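PDB 3FKJ: putative phosphosugar isomerases from Salmonella typhimurium LT2, which probably binds phosphorylated sugars or related carbohydrate derivatives through its SIS domains and may act as an isomerase. Local coordinates for residues A[300-303]-A[304-308]. Sequence-based numbering, arbitrary orientation.
Sequences GIQD and LSTDV
I301 and L304 meet on the buried side of a short helical turn, their CD1 methyls 3.6 Å apart and the two side chains slanting past each other. Beside this pair L304 N donates to I301 O (3.0 Å, 140° at the hydrogen), an i+3 backbone bond that closes the turn. L304 CB also lies 3.4 Å from I301 O, and with CG set anti to its carbonyl carbon (chi1 -73°) the leucine extends alongside the isoleucine. F186 and V189 of helix 186-196 cover L304, while L316 of helix 313-331 covers I301. The solvent side is looser: the bent chain of Q302 crosses T306 at about a right angle, OE1 no nearer than 3.9 Å to T306 CG2, and its NE2 is hydrogen-bonded to D297 OD1. Beyond the turn, S305 OG accepts from D307 N (2.9 Å), an ST turn, and from V308 N (2.9 Å), an ST motif; OG is also hydrogen-bonded to E178 OE2. The connection from strand 290-295 to helix 313-331 thus combines a buried apolar face with a polar exit, where one buried hydroxyl satisfies two backbone N-H groups and ties the loop to helix 176-184.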
ATOM      1  N   GLY A 300     -16.493  19.372   8.866  1.00 44.34           N
ATOM      2  CA  GLY A 300     -15.876  20.704   8.862  1.00 45.28           C
ATOM      3  C   GLY A 300     -14.518  20.824   8.184  1.00 45.49           C
ATOM      4  O   GLY A 300     -13.712  21.699   8.532  1.00 45.43           O
ATOM      5  N   ILE A 301     -14.255  19.955   7.213  1.00 44.47           N
ATOM      6  CA  ILE A 301     -13.094  20.137   6.351  1.00 44.28           C
ATOM      7  C   ILE A 301     -13.215  21.424   5.534  1.00 46.14           C
ATOM      8  O   ILE A 301     -12.192  22.061   5.282  1.00 47.23           O
ATOM      9  CB  ILE A 301     -12.817  18.895   5.457  1.00 42.90           C
ATOM     10  CG1 ILE A 301     -11.897  17.934   6.201  1.00 40.68           C
ATOM     11  CG2 ILE A 301     -12.160  19.276   4.136  1.00 41.89           C
ATOM     12  CD1 ILE A 301     -10.415  18.295   6.155  1.00 37.72           C
ATOM     13  N   GLN A 302     -14.439  21.828   5.162  1.00 48.17           N
ATOM     14  CA  GLN A 302     -14.624  23.052   4.373  1.00 49.11           C
ATOM     15  C   GLN A 302     -14.277  24.283   5.189  1.00 47.61           C
ATOM     16  O   GLN A 302     -13.890  25.299   4.623  1.00 47.27           O
ATOM     17  CB  GLN A 302     -16.038  23.196   3.780  1.00 49.98           C
ATOM     18  CG  GLN A 302     -16.369  22.268   2.574  1.00 55.59           C
ATOM     19  CD  GLN A 302     -15.245  22.159   1.494  1.00 61.31           C
ATOM     20  OE1 GLN A 302     -14.911  23.135   0.808  1.00 61.43           O
ATOM     21  NE2 GLN A 302     -14.694  20.950   1.330  1.00 53.61           N
ATOM     22  N   ASP A 303     -14.385  24.168   6.510  1.00 46.94           N
ATOM     23  CA  ASP A 303     -13.946  25.213   7.431  1.00 46.63           C
ATOM     24  C   ASP A 303     -12.432  25.356   7.526  1.00 46.87           C
ATOM     25  O   ASP A 303     -11.954  26.383   7.946  1.00 44.74           O
ATOM     26  CB  ASP A 303     -14.484  24.959   8.842  1.00 46.74           C
ATOM     27  CG  ASP A 303     -15.999  24.846   8.886  1.00 45.23           C
ATOM     28  OD1 ASP A 303     -16.672  25.486   8.051  1.00 42.34           O
ATOM     29  OD2 ASP A 303     -16.502  24.106   9.762  1.00 43.07           O
ATOM     30  N   LEU A 304     -11.666  24.329   7.183  1.00 48.66           N
ATOM     31  CA  LEU A 304     -10.201  24.465   7.158  1.00 50.13           C
ATOM     32  C   LEU A 304      -9.757  25.334   5.981  1.00 52.30           C
ATOM     33  O   LEU A 304      -8.930  26.232   6.126  1.00 52.08           O
ATOM     34  CB  LEU A 304      -9.509  23.095   7.061  1.00 49.77           C
ATOM     35  CG  LEU A 304      -9.534  22.241   8.319  1.00 49.55           C
ATOM     36  CD1 LEU A 304      -8.866  20.912   8.059  1.00 42.07           C
ATOM     37  CD2 LEU A 304      -8.875  22.982   9.485  1.00 42.94           C
ATOM     38  N   SER A 305     -10.322  25.059   4.815  1.00 54.65           N
ATOM     39  CA  SER A 305      -9.889  25.689   3.581  1.00 56.57           C
ATOM     40  C   SER A 305     -10.742  25.116   2.476  1.00 59.09           C
ATOM     41  O   SER A 305     -10.907  23.876   2.375  1.00 60.74           O
ATOM     42  CB  SER A 305      -8.411  25.366   3.286  1.00 56.49           C
ATOM     43  OG  SER A 305      -8.026  25.775   1.988  1.00 54.55           O
ATOM     44  N   THR A 306     -11.249  26.001   1.628  1.00 59.52           N
ATOM     45  CA  THR A 306     -11.923  25.585   0.413  1.00 60.31           C
ATOM     46  C   THR A 306     -10.892  25.209  -0.669  1.00 59.77           C
ATOM     47  O   THR A 306     -11.264  24.642  -1.687  1.00 60.83           O
ATOM     48  CB  THR A 306     -12.855  26.699  -0.089  1.00 61.38           C
ATOM     49  OG1 THR A 306     -12.094  27.899  -0.289  1.00 61.21           O
ATOM     50  CG2 THR A 306     -13.987  26.955   0.936  1.00 59.21           C
ATOM     51  N   ASP A 307      -9.608  25.514  -0.426  1.00 58.94           N
ATOM     52  CA  ASP A 307      -8.522  25.282  -1.395  1.00 57.66           C
ATOM     53  C   ASP A 307      -7.821  23.942  -1.191  1.00 54.57           C
ATOM     54  O   ASP A 307      -7.701  23.156  -2.127  1.00 54.99           O
ATOM     55  CB  ASP A 307      -7.433  26.376  -1.294  1.00 58.72           C
ATOM     56  CG  ASP A 307      -7.916  27.766  -1.735  1.00 66.49           C
ATOM     57  OD1 ASP A 307      -9.144  27.985  -1.836  1.00 74.17           O
ATOM     58  OD2 ASP A 307      -7.051  28.650  -1.965  1.00 66.59           O
ATOM     59  N   VAL A 308      -7.307  23.724   0.019  1.00 50.11           N
ATOM     60  CA  VAL A 308      -6.332  22.643   0.294  1.00 46.23           C
ATOM     61  C   VAL A 308      -6.747  21.729   1.444  1.00 44.32           C
ATOM     62  O   VAL A 308      -5.939  20.932   1.933  1.00 41.74           O
ATOM     63  CB  VAL A 308      -4.915  23.228   0.591  1.00 46.09           C
ATOM     64  CG1 VAL A 308      -4.494  24.167  -0.569  1.00 42.74           C
ATOM     65  CG2 VAL A 308      -4.864  23.952   1.949  1.00 43.10           C
TER